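6-phosphogluconolactonase (Leishmania braziliensis, PDB 3CSS) probably hydrolyses 6-phosphogluconolactone to 6-phosphogluconate, the second step in the oxidative stage of the pentose phosphate pathway. Local coordinates at residues Leu63-Ala68 against Asp98-Asp103; Asp124-Val129 against Val186-Pro191; Lys222-Val227 against Pro259-Gly264. All coordinates share one frame; numbering follows the deposited sequence.

Following the chain from its N terminus, contact 1 closes first: the end of helix 61-65 runs into strand 69-77 and helix 87-96, and the loop after that helix returns to meet it. Contact 2 opens later, on helix 123-140, and closes when the chain comes back as strand 186-189, at one edge of the mixed sheet. Contact 3 closes last, joining the start of helix 225-232 to the loop that follows strand 252-257. The three loops lie in series, so none nests in or crosses another. Contacts 1 and 3 sit on opposite sides of the chain's centre, their centres about 36 Å apart, and no two of the three contacts touch.

Contact 1: Leu63-Ala68 against Asp98-Asp103; sequences LLQQHA and DVPSSD
His67 and Asp103 bring their backbones together with CA atoms 6.2 Å apart, where 98-103 turns into a short 3-10 segment; Gln65 and Val99 are spaced similarly. Gln65 reaches across with an extended side chain: its NE2 gives a nearly straight hydrogen bond (167°) to Asp98 O, 2.9 Å away, and the acceptor lies close to the amide plane. The carboxylate of Asp98 is engaged separately, OD2 bonding to His57. Pro100 sets its CD 3.7 Å from Leu64 O, while its CG lies the same distance from His67 CE1. Leu64 and Val99 touch more loosely through CD1 and CG2, and both also pack on Phe71 of strand 69-77.

His67 owes its place to a Schellman motif that ends helix 61-65. With positive phi (69°) it is the C-prime residue; its N bonds to Leu64 O, and Ala68 N bonds to Leu63 O. The ring thereby lies with one face over Gln65 O and its ND1 directed at Asp103. The ND1-H runs to Asp103 OD2 over 2.6 Å, almost straight, using the syn lone pair of the carboxylate. OD2 sits near the imidazole plane, although the carboxylate itself is turned 58° from the ring. Such a partner would probably favour a protonated imidazole. Asp103 is tied to the sheet by backbone bonding with Phe71.

Contact 2: Asp124-Val129 against Val186-Pro191; sequences DGAWAV and VSVSFP
Trp127 carries most of its side of this contact, laying its indole along strand 186-189 while Ala126, its neighbour in helix 123-140, meets the same strand with its methyl. From CB, which starts off beside the strand, a chi1 of -89° helps swing the rings round until one face lies against Val188. At CD2, the first fused carbon, both methyls of Val188 are near, with CG1 slightly the closer. Along the pyrrole side, CG2 stands over the ring face near NE1, and CE2 makes the tightest touch of the pair, 3.6 Å from that same methyl. This is a CH-pi contact: CG2 stands 3.9 Å from the centroid of the five-membered ring and 21° off its normal. On the benzene side, CE3 meets CG1 and CZ2 meets CG2, so both methyls of the valine rest on the same face of the indole. Further out, CZ3 comes within 3.7 Å of Val186 O, and CH2 at the tip lies 4.0 Å from Ser187 OG, a hydroxyl whose hydrogen bond is with Asp181 OD2.

The arrangement is helix-on-sheet packing at the edge of the mixed sheet. The short helix and strand axes run nearly antiparallel, at 158°, and approach to 7.8 Å. Strand 186-189 is an outermost strand; its inner neighbour 201-204 bonds to it through Ser187 with Thr203 and Ser189 with Arg201.

Val188 points toward the helix and divides its two methyls. CG2 goes to the indole, while CG1, beside the backbone N, fits against the helix backbone, 3.6 Å from Ala126 O and 4.0 Å from Ala126 CB. Val186 extends the seam along the helix by packing on Ala130 and Tyr133.

Contact 3: Lys222-Val227 against Pro259-Gly264; sequences KDKNWV and PGAGEG
Asn225 takes up two carbonyls, those of Ala261 and Glu263, in the type I beta turn from Gly260 to Glu263, joining the start of helix 225-232 to the loop beyond strand 252-257. Parallel strands 214-219 and 252-257 are neighbours in the sheet, so the contact ties together the connections leaving two adjacent strands at the same end. The backbones come very close: Lys222 CA is 4.1 Å from Gly260 CA.

Asn225 is the central donor. Its CG lies anti to the backbone N (chi1 -177°), which carries the amide across to the turn, where ND2 serves both acceptors. The bond to Ala261 O is 3.0 Å long and nearly straight (173°) at the hydrogen; it stays in the plane of the asparagine amide but arrives above the carbonyl plane, away from the lone pairs. The 2.9 Å bond to Glu263 O is the reverse case, on a lone pair of that carbonyl but tilted 20° from the amide plane. The other end of the amide is occupied too, since OD1 accepts from Arg229 NE, and this fixes which way the group is flipped. Asn225 CA adds a CA-H...O contact to Ala261 O.

Lys222, modelled in two conformers, bends its chain back in the one described here so that NZ meets Gly260 O at 2.7 Å, in the carbonyl plane and on a lone pair. In this conformer NZ also approaches Glu263 OE1, but implausibly closely, so that salt bridge is doubtful in detail. On the turn, Ala261 N is satisfied by Asp258 OD2. Lys224 sends its NZ away to Phe163 O, and its CB rests 4.1 Å from Ala261 CB.

Contact 1: Leu63-Ala68 against Asp98-Asp103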
# COMPACT_ATOMS: atom_id res chain seq x y z
N LEU A 63 15.88 15.44 -2.20
CA LEU A 63 16.12 14.33 -1.27
C LEU A 63 16.01 12.99 -1.99
O LEU A 63 16.80 12.08 -1.75
CB LEU A 63 15.16 14.38 -0.09
CG LEU A 63 15.36 15.55 0.88
CD1 LEU A 63 14.25 15.59 1.93
CD2 LEU A 63 16.73 15.46 1.52
N LEU A 64 15.04 12.88 -2.90
CA LEU A 64 14.80 11.63 -3.63
C LEU A 64 15.89 11.35 -4.67
O LEU A 64 16.32 10.21 -4.85
CB LEU A 64 13.42 11.67 -4.28
CG LEU A 64 12.25 12.00 -3.33
CD1 LEU A 64 10.94 11.97 -4.10
CD2 LEU A 64 12.18 11.06 -2.11
N GLN A 65 16.35 12.40 -5.35
CA GLN A 65 17.47 12.24 -6.29
C GLN A 65 18.78 11.87 -5.57
O GLN A 65 19.72 11.35 -6.19
CB GLN A 65 17.58 13.47 -7.21
CG GLN A 65 16.31 13.59 -8.09
CD GLN A 65 16.33 14.73 -9.07
OE1 GLN A 65 16.98 15.76 -8.86
NE2 GLN A 65 15.58 14.56 -10.17
N GLN A 66 18.84 12.13 -4.26
CA GLN A 66 19.95 11.71 -3.40
C GLN A 66 19.74 10.30 -2.80
O GLN A 66 20.48 9.88 -1.90
CB GLN A 66 20.11 12.70 -2.25
CG GLN A 66 20.47 14.13 -2.65
CD GLN A 66 20.10 15.15 -1.58
OE1 GLN A 66 19.75 14.79 -0.45
NE2 GLN A 66 20.15 16.44 -1.94
N HIS A 67 18.71 9.60 -3.27
CA HIS A 67 18.44 8.20 -2.90
C HIS A 67 17.99 8.06 -1.43
O HIS A 67 18.23 7.02 -0.81
CB HIS A 67 19.66 7.29 -3.20
CG HIS A 67 20.34 7.58 -4.51
ND1 HIS A 67 19.70 7.44 -5.72
CD2 HIS A 67 21.59 8.02 -4.79
CE1 HIS A 67 20.53 7.77 -6.70
NE2 HIS A 67 21.68 8.13 -6.16
N ALA A 68 17.29 9.06 -0.90
CA ALA A 68 16.76 8.98 0.47
C ALA A 68 15.67 7.91 0.64
O ALA A 68 15.47 7.40 1.75
CB ALA A 68 16.22 10.34 0.91
N ASP A 98 10.99 11.44 -12.32
CA ASP A 98 12.21 12.18 -11.97
C ASP A 98 12.96 11.60 -10.76
O ASP A 98 13.85 12.25 -10.21
CB ASP A 98 11.87 13.66 -11.75
CG ASP A 98 11.42 14.35 -13.03
OD1 ASP A 98 12.04 14.11 -14.10
OD2 ASP A 98 10.46 15.14 -12.98
N VAL A 99 12.61 10.36 -10.39
CA VAL A 99 13.32 9.61 -9.36
C VAL A 99 14.25 8.62 -10.06
O VAL A 99 13.87 8.00 -11.06
CB VAL A 99 12.33 8.84 -8.42
CG1 VAL A 99 13.08 7.94 -7.44
CG2 VAL A 99 11.43 9.81 -7.64
N PRO A 100 15.49 8.48 -9.56
CA PRO A 100 16.43 7.54 -10.18
C PRO A 100 15.87 6.12 -10.22
O PRO A 100 15.29 5.65 -9.23
CB PRO A 100 17.68 7.63 -9.30
CG PRO A 100 17.57 8.95 -8.60
CD PRO A 100 16.09 9.15 -8.38
N SER A 101 16.04 5.45 -11.36
CA SER A 101 15.50 4.09 -11.56
C SER A 101 16.02 3.14 -10.51
O SER A 101 15.31 2.22 -10.10
CB SER A 101 15.85 3.55 -12.95
OG SER A 101 15.35 4.38 -13.98
N SER A 102 17.28 3.35 -10.10
CA SER A 102 17.93 2.53 -9.07
C SER A 102 17.22 2.54 -7.72
O SER A 102 17.41 1.62 -6.92
CB SER A 102 19.39 2.96 -8.87
OG SER A 102 19.49 4.28 -8.35
N ASP A 103 16.41 3.57 -7.48
CA ASP A 103 15.68 3.71 -6.22
C ASP A 103 14.25 3.15 -6.27
O ASP A 103 13.51 3.27 -5.30
CB ASP A 103 15.60 5.18 -5.83
CG ASP A 103 16.95 5.76 -5.50
OD1 ASP A 103 17.77 5.08 -4.85
OD2 ASP A 103 17.20 6.91 -5.92

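Contact 2: Asp124-Val129 against Val186-Pro191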
# COMPACT_ATOMS: atom_id res chain seq x y z
N ASP A 124 -3.09 -18.18 -12.40
CA ASP A 124 -1.73 -18.74 -12.55
C ASP A 124 -0.69 -17.69 -12.98
O ASP A 124 0.46 -17.68 -12.48
CB ASP A 124 -1.70 -19.87 -13.57
CG ASP A 124 -2.37 -21.14 -13.07
OD1 ASP A 124 -2.81 -21.20 -11.91
OD2 ASP A 124 -2.43 -22.10 -13.87
N GLY A 125 -1.12 -16.82 -13.89
CA GLY A 125 -0.33 -15.67 -14.32
C GLY A 125 -0.08 -14.66 -13.22
O GLY A 125 1.01 -14.12 -13.11
N ALA A 126 -1.11 -14.39 -12.40
CA ALA A 126 -0.96 -13.52 -11.24
C ALA A 126 0.09 -14.06 -10.26
O ALA A 126 0.95 -13.33 -9.79
CB ALA A 126 -2.33 -13.30 -10.54
N TRP A 127 0.02 -15.35 -9.94
CA TRP A 127 1.02 -15.98 -9.08
C TRP A 127 2.43 -15.90 -9.66
O TRP A 127 3.38 -15.69 -8.92
CB TRP A 127 0.68 -17.44 -8.79
CG TRP A 127 -0.19 -17.65 -7.57
CD1 TRP A 127 -1.39 -18.30 -7.53
CD2 TRP A 127 0.08 -17.23 -6.23
NE1 TRP A 127 -1.89 -18.30 -6.24
CE2 TRP A 127 -1.01 -17.65 -5.43
CE3 TRP A 127 1.13 -16.53 -5.62
CZ2 TRP A 127 -1.06 -17.40 -4.06
CZ3 TRP A 127 1.07 -16.29 -4.26
CH2 TRP A 127 -0.02 -16.72 -3.50
N ALA A 128 2.56 -16.08 -10.97
CA ALA A 128 3.86 -15.99 -11.62
C ALA A 128 4.47 -14.60 -11.38
O ALA A 128 5.65 -14.49 -11.03
CB ALA A 128 3.73 -16.29 -13.10
N VAL A 129 3.66 -13.55 -11.55
CA VAL A 129 4.11 -12.17 -11.29
C VAL A 129 4.42 -11.95 -9.79
O VAL A 129 5.45 -11.37 -9.46
CB VAL A 129 3.07 -11.12 -11.78
CG1 VAL A 129 3.49 -9.71 -11.40
CG2 VAL A 129 2.87 -11.24 -13.29
N VAL A 186 4.36 -11.63 -1.30
CA VAL A 186 3.46 -11.05 -2.29
C VAL A 186 2.38 -12.07 -2.61
O VAL A 186 2.68 -13.23 -2.93
CB VAL A 186 4.21 -10.66 -3.61
CG1 VAL A 186 3.28 -9.99 -4.59
CG2 VAL A 186 5.40 -9.80 -3.32
N SER A 187 1.12 -11.65 -2.49
CA SER A 187 -0.01 -12.52 -2.77
C SER A 187 -0.80 -11.95 -3.95
O SER A 187 -0.35 -11.02 -4.62
CB SER A 187 -0.88 -12.62 -1.52
OG SER A 187 -1.86 -13.64 -1.64
N VAL A 188 -1.96 -12.54 -4.21
CA VAL A 188 -2.74 -12.25 -5.40
C VAL A 188 -4.23 -12.10 -5.07
O VAL A 188 -4.72 -12.64 -4.07
CB VAL A 188 -2.54 -13.37 -6.44
CG1 VAL A 188 -1.06 -13.47 -6.80
CG2 VAL A 188 -3.08 -14.71 -5.95
N SER A 189 -4.95 -11.40 -5.93
CA SER A 189 -6.38 -11.24 -5.77
C SER A 189 -7.02 -10.74 -7.03
O SER A 189 -6.35 -10.15 -7.87
CB SER A 189 -6.65 -10.21 -4.70
OG SER A 189 -6.14 -8.96 -5.12
N PHE A 190 -8.32 -10.96 -7.13
CA PHE A 190 -9.18 -10.27 -8.10
C PHE A 190 -10.09 -9.34 -7.28
O PHE A 190 -10.51 -9.67 -6.15
CB PHE A 190 -10.01 -11.29 -8.91
CG PHE A 190 -10.56 -10.72 -10.19
CD1 PHE A 190 -9.75 -10.68 -11.32
CD2 PHE A 190 -11.85 -10.20 -10.26
CE1 PHE A 190 -10.21 -10.16 -12.51
CE2 PHE A 190 -12.33 -9.66 -11.44
CZ PHE A 190 -11.51 -9.66 -12.58
N PRO A 191 -10.39 -8.15 -7.82
CA PRO A 191 -11.25 -7.25 -7.06
C PRO A 191 -12.62 -7.81 -6.71
O PRO A 191 -13.14 -8.70 -7.40
CB PRO A 191 -11.40 -6.01 -7.96
CG PRO A 191 -10.97 -6.45 -9.30
CD PRO A 191 -9.96 -7.55 -9.09

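Contact 3: Lys222-Val227 against Pro259-Gly264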
# COMPACT_ATOMS: atom_id res chain seq x y z
N LYS A 222 -17.92 9.24 2.67
CA LYS A 222 -18.88 8.62 3.60
C LYS A 222 -18.95 7.12 3.37
O LYS A 222 -19.22 6.36 4.31
CB LYS A 222 -20.28 9.22 3.42
CG LYS A 222 -21.10 9.32 4.71
CD LYS A 222 -21.28 8.00 5.49
CE LYS A 222 -21.19 8.28 6.97
NZ LYS A 222 -20.17 9.34 7.20
N ASP A 223 -18.74 6.69 2.13
CA ASP A 223 -18.82 5.27 1.83
C ASP A 223 -17.70 4.44 2.45
O ASP A 223 -17.72 3.22 2.35
CB ASP A 223 -18.95 4.98 0.32
CG ASP A 223 -17.77 5.42 -0.49
OD1 ASP A 223 -16.79 5.97 0.05
OD2 ASP A 223 -17.83 5.23 -1.73
N LYS A 224 -16.72 5.10 3.07
CA LYS A 224 -15.68 4.40 3.82
C LYS A 224 -15.89 4.39 5.32
O LYS A 224 -15.07 3.78 6.05
CB LYS A 224 -14.31 5.06 3.65
CG LYS A 224 -14.02 5.62 2.36
CD LYS A 224 -13.82 4.62 1.38
CE LYS A 224 -12.89 5.27 0.38
NZ LYS A 224 -12.80 4.56 -0.84
N ASN A 225 -16.92 5.09 5.80
CA ASN A 225 -17.11 5.25 7.24
C ASN A 225 -17.28 3.91 7.95
O ASN A 225 -16.72 3.71 9.00
CB ASN A 225 -18.28 6.19 7.52
CG ASN A 225 -18.49 6.48 9.00
OD1 ASN A 225 -19.58 6.28 9.52
ND2 ASN A 225 -17.45 6.96 9.68
N TRP A 226 -18.02 2.98 7.35
CA TRP A 226 -18.22 1.68 8.00
C TRP A 226 -16.91 0.92 8.12
O TRP A 226 -16.71 0.13 9.04
CB TRP A 226 -19.25 0.85 7.24
CG TRP A 226 -18.80 0.21 5.94
CD1 TRP A 226 -18.90 0.76 4.68
CD2 TRP A 226 -18.21 -1.08 5.76
NE1 TRP A 226 -18.43 -0.11 3.76
CE2 TRP A 226 -17.99 -1.25 4.37
CE3 TRP A 226 -17.82 -2.10 6.63
CZ2 TRP A 226 -17.42 -2.40 3.84
CZ3 TRP A 226 -17.28 -3.25 6.09
CH2 TRP A 226 -17.08 -3.39 4.72
N VAL A 227 -16.03 1.15 7.14
CA VAL A 227 -14.71 0.52 7.16
C VAL A 227 -13.89 1.07 8.32
O VAL A 227 -13.28 0.33 9.10
CB VAL A 227 -13.98 0.75 5.81
CG1 VAL A 227 -12.59 0.11 5.86
CG2 VAL A 227 -14.84 0.22 4.62
N PRO A 259 -13.97 14.26 6.46
CA PRO A 259 -15.04 14.26 7.46
C PRO A 259 -16.06 13.11 7.29
O PRO A 259 -16.49 12.52 8.30
CB PRO A 259 -15.69 15.64 7.30
CG PRO A 259 -14.62 16.49 6.67
CD PRO A 259 -13.86 15.55 5.77
N GLY A 260 -16.39 12.76 6.05
CA GLY A 260 -17.34 11.66 5.80
C GLY A 260 -16.79 10.32 6.26
O GLY A 260 -17.50 9.54 6.91
N ALA A 261 -15.53 10.03 5.91
CA ALA A 261 -14.85 8.78 6.31
C ALA A 261 -14.67 8.68 7.83
O ALA A 261 -14.81 7.61 8.42
CB ALA A 261 -13.49 8.60 5.59
N GLY A 262 -14.43 9.83 8.46
CA GLY A 262 -14.21 9.88 9.90
C GLY A 262 -15.42 10.17 10.77
O GLY A 262 -15.26 10.37 11.98
N GLU A 263 -16.63 10.18 10.19
CA GLU A 263 -17.85 10.55 10.94
C GLU A 263 -18.01 9.70 12.20
O GLU A 263 -17.91 8.47 12.15
CB GLU A 263 -19.09 10.44 10.05
CG GLU A 263 -20.39 10.95 10.72
CD GLU A 263 -21.49 11.34 9.72
OE1 GLU A 263 -21.33 11.13 8.50
OE2 GLU A 263 -22.52 11.88 10.18
N GLY A 264 -18.21 10.37 13.34
CA GLY A 264 -18.44 9.68 14.60
C GLY A 264 -17.22 9.21 15.38
O GLY A 264 -17.34 8.81 16.54